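Local atomic coordinates of UDP-glucose:anthocyanidin 3-O-glucosyltransferase (Clitoria ternatea, PDB entry 4REL), a protein that belongs to the plant glycosyltransferases of the GT-B fold, built from two Rossmann-like domains. Residues P279-A284 against G387-K392; E287-S292 against N393-S398. One frame throughout, in Å; residues are numbered along the deposited sequence. Where two conformers were deposited one is given.

Contacts 1 and 2 are successive parts of one seam, between helix 279-292 and the chain that leaves strand 382-384 and becomes helix 392-403. The early turns of helix 279-292 meet the loop 387-392 in contact 1; its later turns meet the first turns of the second helix in contact 2. Their centres are about 10 Å apart, and they touch: Lys392 O lies 3.6 Å from Ala288 CB, and Phe390 CD1 lies 4.0 Å from Phe395 CG. Neither includes a residue of the KMP pocket, which is formed by residues such as His17, Asp181 and Asp367. Both lie toward the outside of the chain, their centres about 23 and 27 Å from its centre.

Contact 1: residues P279-A284 against G387-K392; sequences PQEVVA and GKVFTK
The carboxylate of Glu281 and the ring of Phe390 are the flat groups that meet here, their planes 55° apart. Glu281 OE2 comes obliquely to the ring, 3.5 Å from Phe390 CD2, and the two side chains run at about a right angle to each other. The same oxygen accepts the backbone N-H of Phe390: Phe390 N to Glu281 OE2 is 2.9 Å in a nearly straight bond (168°), with the donor standing above the carboxylate plane. Glu281 reaches the loop because its CG is anti to the carbonyl carbon (chi1 -80°) and the chain runs on extended from there. Its other oxygen, OE1, forms a salt bridge to Arg362, so one carboxylate ties the loop backbone to a positive charge, which probably helps to keep the buried acid ionised. Val389 lies across the carboxylate, its CB 3.8 Å from Glu281 OE2. One turn further along the helix, the methyl of Ala284 rests against the loop backbone, Ala284 CB lying 3.5 Å from Phe390 O and 3.8 Å from Thr391 CA. Thr391 is the N-cap of the following helix, its OG1 bonded to Gly394 N. The loop joins strand 382-384, at the edge of the six-stranded parallel sheet, to helix 392-403, and lies against the first turns of helix 279-292, with the Phe390 ring also meeting Val285 and Phe395.

Contact 2: residues E287-S292 against N393-S398; sequences EALEES and NGFVKS
Ala288 and Phe395 make the tightest approach between these helices, with Ala288 CB 3.4 Å from Phe395 CD2 and oblique to the ring. The ring owes its place to a chi1 of -174°, which sets Phe395 CG opposite the backbone N and beside the carbonyl carbon. Leu289 comes to the same ring from the next position along the helix, its CG 4.3 Å from Phe395 CE2. Val396 works through one branch: CG2 is anti to the carbonyl carbon and reaches over the opposing backbone, 3.6 Å from Ala288 O and 3.8 Å from Ala288 CB. At the outer side, in the modelled one of two Glu291 conformers, a water donates to Glu291 OE1 (2.8 Å) and to Asn393 OD1 (2.6 Å), a bridge between the helices that is doubtful as a constant feature. Ser292 turns its hydroxyl back on its own helix, giving a proton to Leu289 O; its OG is also bonded to Phe294 N. The segment axes approach to 8.5 Å and cross at -50°. The small side chain of Ala288 lies at the closest CA pair, with Val396, consistent with that approach. Both helices lie on the same face of a parallel sheet, where Leu289 meets strand 296-299 and Phe395 meets strand 359-361, the layered alpha/beta build of a Rossmann-like domain in the GT-B fold.

Contact 1: residues P279-A284 against G387-K392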
loop_
_atom_site.group_PDB
_atom_site.type_symbol
_atom_site.label_atom_id
_atom_site.label_comp_id
_atom_site.label_asym_id
_atom_site.label_seq_id
_atom_site.Cartn_x
_atom_site.Cartn_y
_atom_site.Cartn_z
ATOM N N PRO A 279 11.771 8.772 18.225
ATOM C CA PRO A 279 12.297 7.878 19.262
ATOM C C PRO A 279 11.432 7.839 20.522
ATOM O O PRO A 279 11.301 6.781 21.131
ATOM C CB PRO A 279 13.684 8.462 19.573
ATOM C CG PRO A 279 13.693 9.834 18.960
ATOM C CD PRO A 279 12.780 9.744 17.775
ATOM N N GLN A 280 10.836 8.968 20.900
ATOM C CA GLN A 280 9.990 8.984 22.087
ATOM C C GLN A 280 8.752 8.094 21.925
ATOM O O GLN A 280 8.238 7.556 22.903
ATOM C CB GLN A 280 9.595 10.420 22.475
ATOM C CG GLN A 280 8.803 11.191 21.417
ATOM C CD GLN A 280 9.686 12.008 20.484
ATOM O OE1 GLN A 280 10.809 11.614 20.158
ATOM N NE2 GLN A 280 9.175 13.155 20.049
ATOM N N GLU A 281 8.279 7.924 20.695
ATOM C CA GLU A 281 7.154 7.018 20.463
ATOM C C GLU A 281 7.584 5.559 20.472
ATOM O O GLU A 281 6.811 4.684 20.877
ATOM C CB GLU A 281 6.411 7.369 19.171
ATOM C CG GLU A 281 5.474 8.529 19.360
ATOM C CD GLU A 281 4.673 8.843 18.134
ATOM O OE1 GLU A 281 4.953 9.882 17.506
ATOM O OE2 GLU A 281 3.750 8.067 17.804
ATOM N N VAL A 282 8.809 5.292 20.028
ATOM C CA VAL A 282 9.353 3.940 20.135
ATOM C C VAL A 282 9.427 3.557 21.613
ATOM O O VAL A 282 9.018 2.462 22.002
ATOM C CB VAL A 282 10.744 3.820 19.497
ATOM C CG1 VAL A 282 11.284 2.408 19.674
ATOM C CG2 VAL A 282 10.678 4.186 18.024
ATOM N N VAL A 283 9.940 4.466 22.435
ATOM C CA VAL A 283 9.992 4.239 23.874
ATOM C C VAL A 283 8.591 4.017 24.446
ATOM O O VAL A 283 8.380 3.109 25.242
ATOM C CB VAL A 283 10.657 5.410 24.624
ATOM C CG1 VAL A 283 10.488 5.239 26.132
ATOM C CG2 VAL A 283 12.129 5.509 24.252
ATOM N N ALA A 284 7.640 4.854 24.032
ATOM C CA ALA A 284 6.260 4.734 24.494
ATOM C C ALA A 284 5.650 3.383 24.134
ATOM O O ALA A 284 4.937 2.782 24.945
ATOM C CB ALA A 284 5.398 5.862 23.927
ATOM N N GLY A 387 -4.900 9.374 21.695
ATOM C CA GLY A 387 -3.873 10.402 21.731
ATOM C C GLY A 387 -3.377 10.823 20.354
ATOM O O GLY A 387 -2.803 11.906 20.201
ATOM N N LYS A 388 -3.591 9.954 19.364
ATOM C CA LYS A 388 -3.164 10.155 17.972
ATOM C C LYS A 388 -1.659 9.998 17.761
ATOM O O LYS A 388 -1.164 10.020 16.631
ATOM C CB LYS A 388 -3.669 11.486 17.407
ATOM C CG LYS A 388 -5.175 11.664 17.525
ATOM C CD LYS A 388 -5.602 13.077 17.162
ATOM C CE LYS A 388 -7.088 13.288 17.426
ATOM N NZ LYS A 388 -7.594 14.563 16.839
ATOM N N VAL A 389 -0.934 9.866 18.865
ATOM C CA VAL A 389 0.475 9.518 18.842
ATOM C C VAL A 389 0.635 8.462 19.921
ATOM O O VAL A 389 -0.186 8.385 20.842
ATOM C CB VAL A 389 1.389 10.736 19.152
ATOM C CG1 VAL A 389 1.255 11.806 18.082
ATOM C CG2 VAL A 389 1.053 11.316 20.518
ATOM N N PHE A 390 1.662 7.629 19.812
ATOM C CA PHE A 390 1.862 6.608 20.825
ATOM C C PHE A 390 2.276 7.244 22.136
ATOM O O PHE A 390 3.217 8.034 22.185
ATOM C CB PHE A 390 2.942 5.608 20.404
ATOM C CG PHE A 390 2.498 4.642 19.341
ATOM C CD1 PHE A 390 1.461 3.748 19.585
ATOM C CD2 PHE A 390 3.132 4.611 18.109
ATOM C CE1 PHE A 390 1.056 2.843 18.606
ATOM C CE2 PHE A 390 2.731 3.716 17.128
ATOM C CZ PHE A 390 1.698 2.831 17.376
ATOM N N THR A 391 1.547 6.911 23.190
ATOM C CA THR A 391 1.944 7.253 24.549
ATOM C C THR A 391 1.750 5.975 25.338
ATOM O O THR A 391 0.997 5.105 24.919
ATOM C CB THR A 391 1.038 8.318 25.168
ATOM O OG1 THR A 391 -0.293 7.798 25.280
ATOM C CG2 THR A 391 1.017 9.591 24.317
ATOM N N LYS A 392 2.393 5.853 26.487
ATOM C CA LYS A 392 2.238 4.633 27.285
ATOM C C LYS A 392 0.793 4.415 27.721
ATOM O O LYS A 392 0.200 3.384 27.429
ATOM C CB LYS A 392 3.162 4.628 28.505
ATOM C CG LYS A 392 3.028 3.364 29.358
ATOM C CD LYS A 392 3.932 3.410 30.582
ATOM C CE LYS A 392 3.534 4.526 31.529
ATOM N NZ LYS A 392 4.477 4.652 32.679
#

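Contact 2: residues E287-S292 against N393-S398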
loop_
_atom_site.group_PDB
_atom_site.type_symbol
_atom_site.label_atom_id
_atom_site.label_comp_id
_atom_site.label_asym_id
_atom_site.label_seq_id
_atom_site.Cartn_x
_atom_site.Cartn_y
_atom_site.Cartn_z
ATOM N N GLU A 287 7.199 0.769 26.525
ATOM C CA GLU A 287 6.644 0.893 27.874
ATOM C C GLU A 287 5.223 0.344 27.970
ATOM O O GLU A 287 4.872 -0.343 28.939
ATOM C CB GLU A 287 6.656 2.361 28.312
ATOM C CG GLU A 287 8.048 2.908 28.524
ATOM C CD GLU A 287 8.042 4.375 28.882
ATOM O OE1 GLU A 287 6.972 5.016 28.765
ATOM O OE2 GLU A 287 9.108 4.888 29.277
ATOM N N ALA A 288 4.406 0.664 26.969
ATOM C CA ALA A 288 3.006 0.234 26.950
ATOM C C ALA A 288 2.916 -1.272 26.769
ATOM O O ALA A 288 2.128 -1.936 27.431
ATOM C CB ALA A 288 2.236 0.938 25.850
ATOM N N LEU A 289 3.723 -1.812 25.867
ATOM C CA LEU A 289 3.711 -3.256 25.653
ATOM C C LEU A 289 4.081 -3.983 26.938
ATOM O O LEU A 289 3.391 -4.917 27.349
ATOM C CB LEU A 289 4.662 -3.648 24.517
ATOM C CG LEU A 289 4.163 -3.401 23.095
ATOM C CD1 LEU A 289 5.256 -3.759 22.083
ATOM C CD2 LEU A 289 2.896 -4.192 22.806
ATOM N N GLU A 290 5.153 -3.539 27.590
ATOM C CA GLU A 290 5.585 -4.186 28.827
ATOM C C GLU A 290 4.526 -4.060 29.919
ATOM O O GLU A 290 4.190 -5.036 30.587
ATOM C CB GLU A 290 6.918 -3.609 29.330
ATOM C CG GLU A 290 7.370 -4.247 30.636
ATOM C CD GLU A 290 8.797 -3.908 31.010
ATOM O OE1 GLU A 290 9.435 -3.086 30.314
ATOM O OE2 GLU A 290 9.292 -4.482 32.006
ATOM N N GLU A 291 4.003 -2.853 30.098
ATOM C CA GLU A 291 3.043 -2.614 31.166
ATOM C C GLU A 291 1.736 -3.369 30.924
ATOM O O GLU A 291 1.089 -3.805 31.874
ATOM C CB GLU A 291 2.785 -1.113 31.339
ATOM C CG GLU A 291 2.536 -0.691 32.778
ATOM C CD GLU A 291 1.116 -0.209 33.013
ATOM O OE1 GLU A 291 0.614 0.595 32.198
ATOM O OE2 GLU A 291 0.502 -0.637 34.015
ATOM N N SER A 292 1.371 -3.551 29.656
ATOM C CA SER A 292 0.104 -4.189 29.303
ATOM C C SER A 292 0.046 -5.641 29.745
ATOM O O SER A 292 -1.033 -6.155 30.037
ATOM C CB SER A 292 -0.173 -4.091 27.798
ATOM O OG SER A 292 0.570 -5.052 27.067
ATOM N N ASN A 393 0.210 5.388 28.407
ATOM C CA ASN A 393 -1.146 5.210 28.909
ATOM C C ASN A 393 -2.188 5.037 27.817
ATOM O O ASN A 393 -3.068 4.192 27.930
ATOM C CB ASN A 393 -1.525 6.347 29.866
ATOM C CG ASN A 393 -0.729 6.299 31.169
ATOM O OD1 ASN A 393 -0.089 5.290 31.485
ATOM N ND2 ASN A 393 -0.771 7.391 31.931
ATOM N N GLY A 394 -2.070 5.815 26.746
ATOM C CA GLY A 394 -3.040 5.750 25.665
ATOM C C GLY A 394 -3.009 4.427 24.928
ATOM O O GLY A 394 -4.048 3.843 24.633
ATOM N N PHE A 395 -1.805 3.954 24.628
ATOM C CA PHE A 395 -1.626 2.705 23.895
ATOM C C PHE A 395 -2.070 1.509 24.748
ATOM O O PHE A 395 -2.690 0.578 24.230
ATOM C CB PHE A 395 -0.163 2.591 23.448
ATOM C CG PHE A 395 0.134 1.409 22.562
ATOM C CD1 PHE A 395 -0.848 0.811 21.791
ATOM C CD2 PHE A 395 1.422 0.910 22.501
ATOM C CE1 PHE A 395 -0.549 -0.272 20.995
ATOM C CE2 PHE A 395 1.733 -0.175 21.702
ATOM C CZ PHE A 395 0.744 -0.767 20.944
ATOM N N VAL A 396 -1.771 1.538 26.047
ATOM C CA VAL A 396 -2.253 0.488 26.944
ATOM C C VAL A 396 -3.775 0.414 26.883
ATOM O O VAL A 396 -4.348 -0.674 26.823
ATOM C CB VAL A 396 -1.794 0.714 28.414
ATOM C CG1 VAL A 396 -2.596 -0.153 29.377
ATOM C CG2 VAL A 396 -0.315 0.413 28.563
ATOM N N LYS A 397 -4.434 1.573 26.897
ATOM C CA LYS A 397 -5.893 1.596 26.818
ATOM C C LYS A 397 -6.393 0.992 25.509
ATOM O O LYS A 397 -7.329 0.206 25.524
ATOM C CB LYS A 397 -6.449 3.009 27.031
ATOM C CG LYS A 397 -6.287 3.500 28.473
ATOM C CD LYS A 397 -6.752 4.939 28.650
ATOM C CE LYS A 397 -6.470 5.430 30.073
ATOM N NZ LYS A 397 -6.980 6.810 30.305
ATOM N N SER A 398 -5.748 1.328 24.391
ATOM C CA SER A 398 -6.166 0.781 23.094
ATOM C C SER A 398 -5.961 -0.730 23.034
ATOM O O SER A 398 -6.795 -1.455 22.476
ATOM C CB SER A 398 -5.425 1.464 21.944
ATOM O OG SER A 398 -5.776 2.843 21.888
HETATM O O HOH W 1 -0.942 2.833 31.704
#